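Local coordinates for protein GDP-perosamine synthase (Caulobacter crescentus, PDB 3BN1) that makes GDP-perosamine by transferring the amino group of L-glutamate to GDP-4-keto-6-deoxy-D-mannose, with pyridoxal 5'-phosphate as cofactor, for bacterial O-antigen synthesis, at residues A254-V259 with L350-G355; V164-R169 with R284-M289; L267-N272 with V364-D369. All blocks are in the same frame, centred on the assembly; numbering follows the deposited sequence.

Contact 1: residues A254-V259 with L350-G355; sequences AARERV and LPTHAG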
ATOM      1  N   ALA A 254     -29.040  -4.579   3.836  1.00  9.92           N
ATOM      2  CA  ALA A 254     -30.333  -5.204   4.148  1.00 16.80           C
ATOM      3  C   ALA A 254     -30.163  -6.649   4.468  1.00 14.84           C
ATOM      4  O   ALA A 254     -30.827  -7.205   5.352  1.00 14.23           O
ATOM      5  CB  ALA A 254     -31.297  -5.095   2.989  1.00 27.83           C
ATOM      6  N   ALA A 255     -29.246  -7.232   3.727  1.00 16.45           N
ATOM      7  CA  ALA A 255     -28.937  -8.610   3.930  1.00 10.95           C
ATOM      8  C   ALA A 255     -28.418  -8.824   5.341  1.00 22.68           C
ATOM      9  O   ALA A 255     -28.838  -9.737   6.059  1.00 14.19           O
ATOM     10  CB  ALA A 255     -27.926  -8.967   2.941  1.00 17.77           C
ATOM     11  N   ARG A 256     -27.485  -7.973   5.739  1.00 12.42           N
ATOM     12  CA  ARG A 256     -26.920  -8.025   7.077  1.00 27.70           C
ATOM     13  C   ARG A 256     -28.075  -7.741   8.075  1.00 13.82           C
ATOM     14  O   ARG A 256     -28.190  -8.420   9.112  1.00 15.33           O
ATOM     15  CB  ARG A 256     -25.759  -7.004   7.214  1.00  9.19           C
ATOM     16  CG  ARG A 256     -24.367  -7.488   7.204  1.00 32.65           C
ATOM     17  CD  ARG A 256     -23.382  -6.358   6.876  1.00 20.23           C
ATOM     18  NE  ARG A 256     -22.183  -6.991   6.338  1.00 23.68           N
ATOM     19  CZ  ARG A 256     -21.338  -7.683   7.100  1.00 16.59           C
ATOM     20  NH1 ARG A 256     -20.264  -8.289   6.596  1.00 63.99           N
ATOM     21  NH2 ARG A 256     -21.574  -7.727   8.402  1.00 18.06           N
ATOM     22  N   GLU A 257     -28.938  -6.755   7.777  1.00 12.63           N
ATOM     23  CA  GLU A 257     -30.061  -6.484   8.683  1.00 12.48           C
ATOM     24  C   GLU A 257     -30.904  -7.736   8.958  1.00 10.59           C
ATOM     25  O   GLU A 257     -31.352  -8.000  10.057  1.00 11.54           O
ATOM     26  CB  GLU A 257     -30.980  -5.395   8.167  1.00 33.37           C
ATOM     27  CG  GLU A 257     -31.016  -4.155   9.032  1.00 47.50           C
ATOM     28  CD  GLU A 257     -31.584  -2.929   8.282  1.00 99.89           C
ATOM     29  OE1 GLU A 257     -31.486  -1.807   8.829  1.00 99.89           O
ATOM     30  OE2 GLU A 257     -32.120  -3.060   7.148  1.00 50.50           O
ATOM     31  N   ARG A 258     -31.168  -8.486   7.908  1.00  7.86           N
ATOM     32  CA  ARG A 258     -31.997  -9.681   8.012  1.00 10.18           C
ATOM     33  C   ARG A 258     -31.343 -10.684   8.975  1.00 25.83           C
ATOM     34  O   ARG A 258     -31.963 -11.251   9.897  1.00 19.50           O
ATOM     35  CB  ARG A 258     -31.941 -10.288   6.609  1.00 19.35           C
ATOM     36  CG  ARG A 258     -33.241 -10.777   6.058  1.00 42.42           C
ATOM     37  CD  ARG A 258     -33.454 -10.149   4.694  1.00 99.89           C
ATOM     38  NE  ARG A 258     -32.290 -10.319   3.835  1.00 99.89           N
ATOM     39  CZ  ARG A 258     -31.992  -9.531   2.802  1.00 47.36           C
ATOM     40  NH1 ARG A 258     -32.742  -8.462   2.507  1.00 27.11           N
ATOM     41  NH2 ARG A 258     -30.913  -9.768   2.068  1.00 99.89           N
ATOM     42  N   VAL A 259     -30.041 -10.861   8.741  1.00 29.48           N
ATOM     43  CA  VAL A 259     -29.238 -11.787   9.506  1.00 17.41           C
ATOM     44  C   VAL A 259     -29.253 -11.384  10.962  1.00 14.82           C
ATOM     45  O   VAL A 259     -29.485 -12.211  11.866  1.00 12.95           O
ATOM     46  CB  VAL A 259     -27.782 -11.799   9.013  1.00  9.50           C
ATOM     47  CG1 VAL A 259     -26.805 -12.330  10.178  1.00 14.40           C
ATOM     48  CG2 VAL A 259     -27.706 -12.658   7.740  1.00 15.02           C
ATOM     49  N   LEU A 350     -19.707 -12.986  16.227  1.00 10.15           N
ATOM     50  CA  LEU A 350     -20.367 -14.157  15.632  1.00  8.23           C
ATOM     51  C   LEU A 350     -20.503 -13.965  14.105  1.00 24.45           C
ATOM     52  O   LEU A 350     -20.504 -12.838  13.634  1.00 15.64           O
ATOM     53  CB  LEU A 350     -21.799 -14.230  16.196  1.00 12.38           C
ATOM     54  CG  LEU A 350     -21.958 -14.611  17.675  1.00 16.37           C
ATOM     55  CD1 LEU A 350     -23.441 -14.635  18.126  1.00  6.96           C
ATOM     56  CD2 LEU A 350     -21.223 -15.936  17.793  1.00 27.32           C
ATOM     57  N   PRO A 351     -20.660 -15.036  13.315  1.00 19.54           N
ATOM     58  CA  PRO A 351     -20.831 -14.860  11.860  1.00 19.27           C
ATOM     59  C   PRO A 351     -21.924 -13.824  11.512  1.00 15.41           C
ATOM     60  O   PRO A 351     -23.085 -13.867  11.985  1.00  9.18           O
ATOM     61  CB  PRO A 351     -21.261 -16.237  11.358  1.00 18.04           C
ATOM     62  CG  PRO A 351     -20.668 -17.188  12.365  1.00 14.54           C
ATOM     63  CD  PRO A 351     -20.715 -16.444  13.733  1.00  5.19           C
ATOM     64  N   THR A 352     -21.527 -12.929  10.613  1.00 13.61           N
ATOM     65  CA  THR A 352     -22.379 -11.837  10.156  1.00 24.07           C
ATOM     66  C   THR A 352     -21.875 -11.450   8.795  1.00 18.77           C
ATOM     67  O   THR A 352     -20.786 -10.890   8.659  1.00 17.56           O
ATOM     68  CB  THR A 352     -22.201 -10.594  11.086  1.00 15.08           C
ATOM     69  OG1 THR A 352     -21.839 -11.021  12.418  1.00 13.71           O
ATOM     70  CG2 THR A 352     -23.491  -9.828  11.170  1.00 14.42           C
ATOM     71  N   HIS A 353     -22.650 -11.799   7.790  1.00  5.90           N
ATOM     72  CA  HIS A 353     -22.293 -11.471   6.402  1.00  6.16           C
ATOM     73  C   HIS A 353     -23.503 -11.715   5.519  1.00 25.74           C
ATOM     74  O   HIS A 353     -24.408 -12.458   5.908  1.00 14.52           O
ATOM     75  CB  HIS A 353     -20.960 -12.124   5.868  1.00 11.67           C
ATOM     76  CG  HIS A 353     -21.004 -13.613   5.694  1.00 16.51           C
ATOM     77  ND1 HIS A 353     -21.664 -14.233   4.653  1.00 14.48           N
ATOM     78  CD2 HIS A 353     -20.502 -14.607   6.468  1.00 15.18           C
ATOM     79  CE1 HIS A 353     -21.579 -15.541   4.800  1.00 13.38           C
ATOM     80  NE2 HIS A 353     -20.857 -15.794   5.879  1.00 20.71           N
ATOM     81  N   ALA A 354     -23.504 -11.111   4.340  1.00 16.09           N
ATOM     82  CA  ALA A 354     -24.630 -11.180   3.425  1.00 18.57           C
ATOM     83  C   ALA A 354     -24.982 -12.516   2.869  1.00 17.88           C
ATOM     84  O   ALA A 354     -26.099 -12.644   2.372  1.00 22.88           O
ATOM     85  CB  ALA A 354     -24.528 -10.125   2.261  1.00 11.88           C
ATOM     86  N   GLY A 355     -24.073 -13.489   2.909  1.00 27.33           N
ATOM     87  CA  GLY A 355     -24.380 -14.819   2.379  1.00 15.77           C
ATOM     88  C   GLY A 355     -25.051 -15.776   3.394  1.00 22.93           C
ATOM     89  O   GLY A 355     -25.402 -16.899   3.044  1.00 23.10           O
TER
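R256 reaches off its helix and slides its guanidinium along the backbone of T352 and H353. Its chain is extended from CG to NE, which carries the charged end well past the helix surface. There CA of H353 lies over one face of the guanidinium, 3.8 Å from NH1 and toward the rim of the group, and the carbonyl O of T352 stands obliquely to it, 3.3 Å from NH2. The firm polar partner of NH2 is the carbonyl O of W288, a residue of the 2-oxoglutarate pocket, with a weak hydrogen bond to F287 O as well. R256 is therefore at most a second-shell residue, its side chain about 10 Å from the bound 2-oxoglutarate.

The apolar part of the contact lies nearer the helix. A255 points its CB at the flank of A354, methyl to methyl at 3.7 Å, where the two backbones come closest. One turn on, V259 has CG1 anti to its backbone N (chi1 157°), so that CG2 is the branch that approaches the carbonyl O of H353, at 3.8 Å.

Two internal bonds shape the loop. T352 OG1 donates to L350 O at 2.6 Å, from 30° out of the carbonyl plane, and also takes the N-H of Y290. G355 N donates to H353 ND1 at 3.1 Å, 20° out of the imidazole plane, which ties the ring to the backbone two residues on and limits its rotation. H353 N, in contrast, is buried here and has no partner in the model.

In the fold, this joins helix 249-266 to the loop that leaves strand 347-350, which runs antiparallel beside strand 290-294. Y263 of the same helix binds P351 O further along, and the loop then leads into helix 358-371.

Contact 2: residues V164-R169 with R284-M289; sequences VGATYR and RHVFWM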
ATOM      1  N   VAL A 164     -19.145   1.425   7.180  1.00  8.89           N
ATOM      2  CA  VAL A 164     -19.649   2.022   5.956  1.00 19.33           C
ATOM      3  C   VAL A 164     -21.180   1.893   6.029  1.00 25.70           C
ATOM      4  O   VAL A 164     -21.745   0.833   6.349  1.00  9.46           O
ATOM      5  CB  VAL A 164     -19.116   1.327   4.680  1.00 15.20           C
ATOM      6  CG1 VAL A 164     -19.497  -0.140   4.686  1.00 26.94           C
ATOM      7  CG2 VAL A 164     -19.789   1.984   3.492  1.00 17.55           C
ATOM      8  N   GLY A 165     -21.858   3.000   5.770  1.00 10.02           N
ATOM      9  CA  GLY A 165     -23.313   2.963   5.807  1.00  9.28           C
ATOM     10  C   GLY A 165     -23.976   3.363   7.111  1.00 16.58           C
ATOM     11  O   GLY A 165     -25.189   3.527   7.133  1.00 10.27           O
ATOM     12  N   ALA A 166     -23.224   3.402   8.209  1.00  6.41           N
ATOM     13  CA  ALA A 166     -23.805   3.717   9.505  1.00  7.19           C
ATOM     14  C   ALA A 166     -24.177   5.207   9.523  1.00 20.26           C
ATOM     15  O   ALA A 166     -23.631   6.019   8.778  1.00 12.39           O
ATOM     16  CB  ALA A 166     -22.747   3.340  10.682  1.00  6.81           C
ATOM     17  N   THR A 167     -25.101   5.595  10.383  1.00 19.37           N
ATOM     18  CA  THR A 167     -25.456   7.014  10.469  1.00 10.15           C
ATOM     19  C   THR A 167     -25.582   7.398  11.952  1.00 11.03           C
ATOM     20  O   THR A 167     -25.770   6.556  12.837  1.00  4.55           O
ATOM     21  CB  THR A 167     -26.820   7.351   9.786  1.00 10.91           C
ATOM     22  OG1 THR A 167     -27.837   6.539  10.399  1.00  9.11           O
ATOM     23  CG2 THR A 167     -26.763   7.117   8.290  1.00 17.98           C
ATOM     24  N   TYR A 168     -25.542   8.699  12.200  1.00 11.09           N
ATOM     25  CA  TYR A 168     -25.586   9.213  13.548  1.00 16.43           C
ATOM     26  C   TYR A 168     -26.287  10.561  13.458  1.00 18.38           C
ATOM     27  O   TYR A 168     -25.824  11.487  12.770  1.00 12.18           O
ATOM     28  CB  TYR A 168     -24.136   9.419  14.029  1.00  8.91           C
ATOM     29  CG  TYR A 168     -24.038  10.030  15.405  1.00 21.90           C
ATOM     30  CD1 TYR A 168     -24.041   9.196  16.545  1.00 15.86           C
ATOM     31  CD2 TYR A 168     -24.002  11.433  15.586  1.00  5.23           C
ATOM     32  CE1 TYR A 168     -24.018   9.724  17.827  1.00  4.94           C
ATOM     33  CE2 TYR A 168     -23.973  11.992  16.900  1.00 12.63           C
ATOM     34  CZ  TYR A 168     -23.973  11.130  18.021  1.00 12.81           C
ATOM     35  OH  TYR A 168     -23.899  11.647  19.324  1.00 17.25           O
ATOM     36  N   ARG A 169     -27.407  10.663  14.154  1.00 13.42           N
ATOM     37  CA  ARG A 169     -28.157  11.911  14.178  1.00 16.75           C
ATOM     38  C   ARG A 169     -28.182  12.675  12.843  1.00 18.50           C
ATOM     39  O   ARG A 169     -27.909  13.888  12.759  1.00 14.05           O
ATOM     40  CB  ARG A 169     -27.681  12.753  15.346  1.00  7.14           C
ATOM     41  CG  ARG A 169     -27.877  11.978  16.663  1.00  6.94           C
ATOM     42  CD  ARG A 169     -27.368  12.818  17.785  1.00  5.21           C
ATOM     43  NE  ARG A 169     -27.434  12.104  19.088  1.00 24.99           N
ATOM     44  CZ  ARG A 169     -26.901  12.541  20.252  1.00 17.80           C
ATOM     45  NH1 ARG A 169     -26.247  13.705  20.331  1.00 30.15           N
ATOM     46  NH2 ARG A 169     -27.007  11.820  21.368  1.00 45.29           N
ATOM     47  N   ARG A 284     -28.190   4.359  12.503  1.00 12.98           N
ATOM     48  CA  ARG A 284     -28.091   2.962  12.066  1.00 10.51           C
ATOM     49  C   ARG A 284     -26.776   2.330  12.429  1.00 10.78           C
ATOM     50  O   ARG A 284     -25.694   2.886  12.144  1.00 10.22           O
ATOM     51  CB  ARG A 284     -28.142   2.917  10.547  1.00  8.65           C
ATOM     52  CG  ARG A 284     -28.194   1.512   9.992  1.00 12.75           C
ATOM     53  CD  ARG A 284     -28.356   1.502   8.477  1.00  8.77           C
ATOM     54  NE  ARG A 284     -28.880   0.199   8.011  1.00 21.16           N
ATOM     55  CZ  ARG A 284     -29.242  -0.028   6.746  1.00 99.89           C
ATOM     56  NH1 ARG A 284     -29.056   0.931   5.844  1.00 24.58           N
ATOM     57  NH2 ARG A 284     -29.779  -1.188   6.370  1.00 21.74           N
ATOM     58  N   HIS A 285     -26.894   1.138  12.991  1.00 14.49           N
ATOM     59  CA  HIS A 285     -25.766   0.301  13.340  1.00 11.92           C
ATOM     60  C   HIS A 285     -25.751  -0.718  12.202  1.00 18.62           C
ATOM     61  O   HIS A 285     -26.719  -1.465  11.966  1.00 14.35           O
ATOM     62  CB  HIS A 285     -26.112  -0.364  14.632  1.00 19.06           C
ATOM     63  CG  HIS A 285     -25.028  -1.208  15.194  1.00 10.13           C
ATOM     64  ND1 HIS A 285     -24.177  -1.947  14.401  1.00 11.30           N
ATOM     65  CD2 HIS A 285     -24.731  -1.516  16.485  1.00  2.29           C
ATOM     66  CE1 HIS A 285     -23.382  -2.662  15.172  1.00  8.83           C
ATOM     67  NE2 HIS A 285     -23.679  -2.409  16.438  1.00 13.70           N
ATOM     68  N   VAL A 286     -24.689  -0.688  11.412  1.00 10.26           N
ATOM     69  CA  VAL A 286     -24.601  -1.549  10.247  1.00  2.36           C
ATOM     70  C   VAL A 286     -24.152  -2.999  10.505  1.00 11.26           C
ATOM     71  O   VAL A 286     -24.263  -3.857   9.620  1.00 19.84           O
ATOM     72  CB  VAL A 286     -23.911  -0.884   9.054  1.00 10.15           C
ATOM     73  CG1 VAL A 286     -24.729   0.353   8.542  1.00  8.10           C
ATOM     74  CG2 VAL A 286     -22.463  -0.628   9.375  1.00  6.65           C
ATOM     75  N   PHE A 287     -23.747  -3.297  11.732  1.00 16.54           N
ATOM     76  CA  PHE A 287     -23.420  -4.680  12.049  1.00 15.81           C
ATOM     77  C   PHE A 287     -22.361  -5.402  11.200  1.00 15.30           C
ATOM     78  O   PHE A 287     -22.582  -6.496  10.629  1.00  9.50           O
ATOM     79  CB  PHE A 287     -24.723  -5.474  12.216  1.00 17.19           C
ATOM     80  CG  PHE A 287     -25.372  -5.288  13.565  1.00 12.06           C
ATOM     81  CD1 PHE A 287     -24.892  -5.974  14.692  1.00 18.66           C
ATOM     82  CD2 PHE A 287     -26.388  -4.366  13.745  1.00 16.58           C
ATOM     83  CE1 PHE A 287     -25.449  -5.779  15.998  1.00 25.58           C
ATOM     84  CE2 PHE A 287     -26.979  -4.192  15.012  1.00 13.63           C
ATOM     85  CZ  PHE A 287     -26.494  -4.877  16.149  1.00 11.20           C
ATOM     86  N   TRP A 288     -21.164  -4.810  11.173  1.00  9.09           N
ATOM     87  CA  TRP A 288     -20.068  -5.474  10.495  1.00 13.69           C
ATOM     88  C   TRP A 288     -19.944  -6.891  11.115  1.00  8.02           C
ATOM     89  O   TRP A 288     -19.720  -7.911  10.433  1.00 13.65           O
ATOM     90  CB  TRP A 288     -18.769  -4.683  10.706  1.00  6.53           C
ATOM     91  CG  TRP A 288     -17.602  -5.489  10.091  1.00  8.65           C
ATOM     92  CD1 TRP A 288     -17.556  -6.090   8.854  1.00 13.24           C
ATOM     93  CD2 TRP A 288     -16.342  -5.752  10.715  1.00  9.16           C
ATOM     94  NE1 TRP A 288     -16.335  -6.760   8.699  1.00 10.28           N
ATOM     95  CE2 TRP A 288     -15.571  -6.528   9.821  1.00  5.56           C
ATOM     96  CE3 TRP A 288     -15.839  -5.506  11.996  1.00 11.42           C
ATOM     97  CZ2 TRP A 288     -14.311  -7.029  10.163  1.00 11.68           C
ATOM     98  CZ3 TRP A 288     -14.528  -5.934  12.291  1.00 21.80           C
ATOM     99  CH2 TRP A 288     -13.775  -6.639  11.365  1.00 10.42           C
ATOM    100  N   MET A 289     -20.167  -6.968  12.427  1.00  8.65           N
ATOM    101  CA  MET A 289     -20.141  -8.223  13.151  1.00 10.59           C
ATOM    102  C   MET A 289     -21.125  -8.108  14.284  1.00  8.71           C
ATOM    103  O   MET A 289     -21.171  -7.040  14.928  1.00 14.05           O
ATOM    104  CB  MET A 289     -18.779  -8.323  13.818  1.00 15.56           C
ATOM    105  CG  MET A 289     -17.690  -8.332  12.768  1.00 24.90           C
ATOM    106  SD  MET A 289     -16.850  -9.865  12.723  1.00 39.92           S
ATOM    107  CE  MET A 289     -15.381  -9.205  13.539  1.00 27.43           C
TER
HETATM  108  O   HOH W   1     -27.549   3.349   5.906  1.00 19.64           O
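T167 and R284 are joined by two hydrogen bonds, one from each backbone. T167 N donates to R284 O at 3.3 Å. In return R284 N donates to T167 OG1 at 3.1 Å, nearly straight at 172°. The threonine oxygen can receive it because chi1 (57°) sets OG1 between its own backbone N and carbonyl carbon, facing the incoming chain.

A water adds a third polar link. It donates to G165 O at 2.7 Å and accepts from R284 NH1 at 2.8 Å, lying in plane at the edge of the guanidinium. The R284 chain is extended from CG to NE, CG being anti to the backbone N, and it runs away from the loop toward helix 249-266. There its NH2 forms a salt bridge with E257, so the charge is met on the helix while the other nitrogen reaches back through the water.

These pieces belong to a fold type I aminotransferase, as in aspartate aminotransferase. The stretch 164-169 leads from the large-domain sheet into the hairpin of strands 167-168 and 171-172; the stretch 284-289 runs up to strand 290-294 of the smaller sheet and carries W288, which touches the bound 2-oxoglutarate.

Van der Waals contacts fill the other end. V286 lays both methyls against the 164-166 backbone: CG1 sits 3.4 Å from G165 C, tight against a glycine of positive phi, and CG2 sits 3.4 Å from V164 O. A166 CB presses on R284 O at 3.3 Å, beside the bond from T167. L253 of helix 249-266 and I189, which follows the lysine that probably carries the cofactor, also touch V286.

Contact 3: residues L267-N272 with V364-D369; sequences LARLGN and VIAALD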
ATOM      1  N   LEU A 267     -31.860 -15.567  19.639  1.00 15.97           N
ATOM      2  CA  LEU A 267     -30.914 -15.535  20.748  1.00  9.78           C
ATOM      3  C   LEU A 267     -31.539 -15.814  22.074  1.00 21.31           C
ATOM      4  O   LEU A 267     -30.847 -16.118  23.029  1.00 11.84           O
ATOM      5  CB  LEU A 267     -30.047 -14.265  20.826  1.00  8.81           C
ATOM      6  CG  LEU A 267     -28.703 -14.261  20.066  1.00 35.95           C
ATOM      7  CD1 LEU A 267     -27.738 -13.261  20.672  1.00 76.40           C
ATOM      8  CD2 LEU A 267     -28.015 -15.620  19.896  1.00 16.06           C
ATOM      9  N   ALA A 268     -32.859 -15.712  22.112  1.00 26.26           N
ATOM     10  CA  ALA A 268     -33.644 -16.007  23.305  1.00 49.28           C
ATOM     11  C   ALA A 268     -33.351 -17.441  23.789  1.00 27.63           C
ATOM     12  O   ALA A 268     -33.309 -17.746  24.978  1.00 16.25           O
ATOM     13  CB  ALA A 268     -35.137 -15.870  22.919  1.00 15.05           C
ATOM     14  N   ARG A 269     -33.155 -18.341  22.841  1.00 12.65           N
ATOM     15  CA  ARG A 269     -32.877 -19.716  23.188  1.00 11.69           C
ATOM     16  C   ARG A 269     -31.667 -19.885  24.120  1.00 30.36           C
ATOM     17  O   ARG A 269     -31.538 -20.890  24.817  1.00 19.22           O
ATOM     18  CB  ARG A 269     -32.700 -20.500  21.879  1.00 19.09           C
ATOM     19  CG  ARG A 269     -32.800 -22.003  22.051  1.00 67.86           C
ATOM     20  CD  ARG A 269     -32.052 -22.729  20.941  1.00 99.89           C
ATOM     21  NE  ARG A 269     -31.400 -23.962  21.391  1.00 54.31           N
ATOM     22  CZ  ARG A 269     -31.052 -24.966  20.585  1.00 99.89           C
ATOM     23  NH1 ARG A 269     -31.303 -24.898  19.278  1.00 18.94           N
ATOM     24  NH2 ARG A 269     -30.451 -26.048  21.079  1.00 99.89           N
ATOM     25  N   LEU A 270     -30.766 -18.909  24.132  1.00 13.76           N
ATOM     26  CA  LEU A 270     -29.530 -18.992  24.929  1.00 11.86           C
ATOM     27  C   LEU A 270     -29.645 -18.304  26.280  1.00 12.70           C
ATOM     28  O   LEU A 270     -28.746 -18.378  27.156  1.00 11.20           O
ATOM     29  CB  LEU A 270     -28.364 -18.389  24.132  1.00  9.85           C
ATOM     30  CG  LEU A 270     -28.009 -18.989  22.761  1.00 12.33           C
ATOM     31  CD1 LEU A 270     -26.813 -18.252  22.293  1.00 10.73           C
ATOM     32  CD2 LEU A 270     -27.730 -20.506  22.730  1.00 18.85           C
ATOM     33  N   GLY A 271     -30.779 -17.638  26.466  1.00 12.96           N
ATOM     34  CA  GLY A 271     -31.029 -16.993  27.751  1.00 11.41           C
ATOM     35  C   GLY A 271     -29.926 -16.083  28.254  1.00 18.68           C
ATOM     36  O   GLY A 271     -29.388 -15.275  27.491  1.00 13.24           O
ATOM     37  N   ASN A 272     -29.608 -16.164  29.551  1.00 16.37           N
ATOM     38  CA  ASN A 272     -28.594 -15.256  30.062  1.00  7.42           C
ATOM     39  C   ASN A 272     -27.158 -15.671  29.721  1.00 12.09           C
ATOM     40  O   ASN A 272     -26.191 -15.030  30.186  1.00 10.49           O
ATOM     41  CB  ASN A 272     -28.773 -14.996  31.581  1.00 11.81           C
ATOM     42  CG  ASN A 272     -28.197 -16.128  32.441  1.00 22.23           C
ATOM     43  OD1 ASN A 272     -27.870 -17.209  31.931  1.00 16.19           O
ATOM     44  ND2 ASN A 272     -28.098 -15.894  33.752  1.00 18.34           N
ATOM     45  N   VAL A 364     -25.735 -21.741  14.093  1.00 19.29           N
ATOM     46  CA  VAL A 364     -24.836 -21.053  15.015  1.00 12.57           C
ATOM     47  C   VAL A 364     -25.475 -21.047  16.411  1.00 18.98           C
ATOM     48  O   VAL A 364     -24.862 -21.273  17.451  1.00 11.22           O
ATOM     49  CB  VAL A 364     -24.756 -19.578  14.519  1.00 12.36           C
ATOM     50  CG1 VAL A 364     -23.970 -18.679  15.496  1.00 15.82           C
ATOM     51  CG2 VAL A 364     -24.058 -19.559  13.230  1.00  4.95           C
ATOM     52  N   ILE A 365     -26.764 -20.738  16.465  1.00 19.93           N
ATOM     53  CA  ILE A 365     -27.350 -20.689  17.779  1.00 13.11           C
ATOM     54  C   ILE A 365     -27.404 -22.045  18.497  1.00 19.80           C
ATOM     55  O   ILE A 365     -27.269 -22.113  19.713  1.00 10.44           O
ATOM     56  CB  ILE A 365     -28.738 -20.080  17.733  1.00 11.87           C
ATOM     57  CG1 ILE A 365     -28.546 -18.550  17.627  1.00 27.23           C
ATOM     58  CG2 ILE A 365     -29.537 -20.512  19.016  1.00 17.89           C
ATOM     59  CD1 ILE A 365     -29.601 -17.870  16.835  1.00 20.10           C
ATOM     60  N   ALA A 366     -27.641 -23.108  17.736  1.00 11.67           N
ATOM     61  CA  ALA A 366     -27.729 -24.410  18.324  1.00 14.67           C
ATOM     62  C   ALA A 366     -26.360 -24.793  18.862  1.00 11.40           C
ATOM     63  O   ALA A 366     -26.262 -25.374  19.956  1.00 14.98           O
ATOM     64  CB  ALA A 366     -28.181 -25.409  17.281  1.00 12.37           C
ATOM     65  N   ALA A 367     -25.323 -24.471  18.079  1.00  9.36           N
ATOM     66  CA  ALA A 367     -23.936 -24.726  18.476  1.00 25.86           C
ATOM     67  C   ALA A 367     -23.625 -23.965  19.765  1.00 16.82           C
ATOM     68  O   ALA A 367     -23.046 -24.546  20.680  1.00 10.45           O
ATOM     69  CB  ALA A 367     -22.939 -24.322  17.378  1.00 10.92           C
ATOM     70  N   LEU A 368     -24.065 -22.705  19.848  1.00 13.61           N
ATOM     71  CA  LEU A 368     -23.839 -21.897  21.048  1.00 11.87           C
ATOM     72  C   LEU A 368     -24.584 -22.506  22.219  1.00 10.65           C
ATOM     73  O   LEU A 368     -24.105 -22.471  23.350  1.00  9.91           O
ATOM     74  CB  LEU A 368     -24.304 -20.474  20.808  1.00 15.59           C
ATOM     75  CG  LEU A 368     -23.407 -19.563  19.911  1.00  5.19           C
ATOM     76  CD1 LEU A 368     -24.109 -18.219  19.734  1.00  9.14           C
ATOM     77  CD2 LEU A 368     -22.053 -19.285  20.693  1.00  6.32           C
ATOM     78  N   ASP A 369     -25.808 -23.004  21.976  1.00 10.22           N
ATOM     79  CA  ASP A 369     -26.544 -23.687  23.017  1.00 11.22           C
ATOM     80  C   ASP A 369     -25.692 -24.881  23.562  1.00 11.18           C
ATOM     81  O   ASP A 369     -25.558 -25.131  24.800  1.00 12.51           O
ATOM     82  CB  ASP A 369     -27.905 -24.161  22.497  1.00 29.88           C
ATOM     83  CG  ASP A 369     -28.638 -25.029  23.518  1.00 34.25           C
ATOM     84  OD1 ASP A 369     -28.762 -24.596  24.687  1.00 18.44           O
ATOM     85  OD2 ASP A 369     -28.999 -26.178  23.185  1.00 94.46           O
TER
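The guanidinium of R269 has A366 over one face, with NH1 3.7 Å from A366 CA, and the carboxylate of D369 at its edge. NH2 donates to D369 OD2 at 2.6 Å in a salt bridge that is short but not straight, with an angle at the hydrogen of 143°. The two flat groups are turned 55° against each other, so this is a single-point bond: NH2 comes down on OD2 from above the carboxylate plane, 46° out of it. The arginine chain gets there by a bend at chi3, after its CD has passed I365 CG2 at 3.9 Å.

Beside the ion pair the contact is apolar. L270 pushes its two methyls against the helix from the 3-10 turn. CD1 meets L368 CB at 3.7 Å, the two leucines crossing at about a right angle, while CD2 settles on the backbone, 3.2 Å from D369 N. That N-H is already spent on I365 O within the helix, so the methyl deprives it of no partner, though the approach is tight. Nearer the start of the turn, L267 CD2 touches I365 CG1 at 3.7 Å, and the same leucine continues onto Y290 and V292 of strand 290-294.

The contact thus pins the 3-10 turn that follows helix 249-266 to the C-terminal helix 358-371, which also rests on L309 of helix 302-311 through A367 and L368. It lies far from the catalytic centre, on the outer part of the small domain.

D369 OD1 makes a second salt bridge, to R273 NH1. With one arginine on each oxygen, the carboxylate is probably held ionised, and its rotation about chi2 should be restrained even though the residue is partly exposed.

From the N terminus, the chain first lays down 164-169, beside the large-domain sheet, then 254-259 on helix 249-266 and 267-272 just after it. Their partners follow: 284-289 closes contact 2 over 114 intervening residues, 350-355 closes contact 1 over 90, and 364-369 closes contact 3 over 91. Each pair of contacts therefore crosses, and none nests. Contact 2 ties the large-domain side to the approach to strand 290-294; contacts 1 and 3 fasten the loop and helix after strand 347-350 to helix 249-266 and the turn that follows it. Contact 1 touches both others, whereas contacts 2 and 3 stay about 9 Å apart at their nearest atoms.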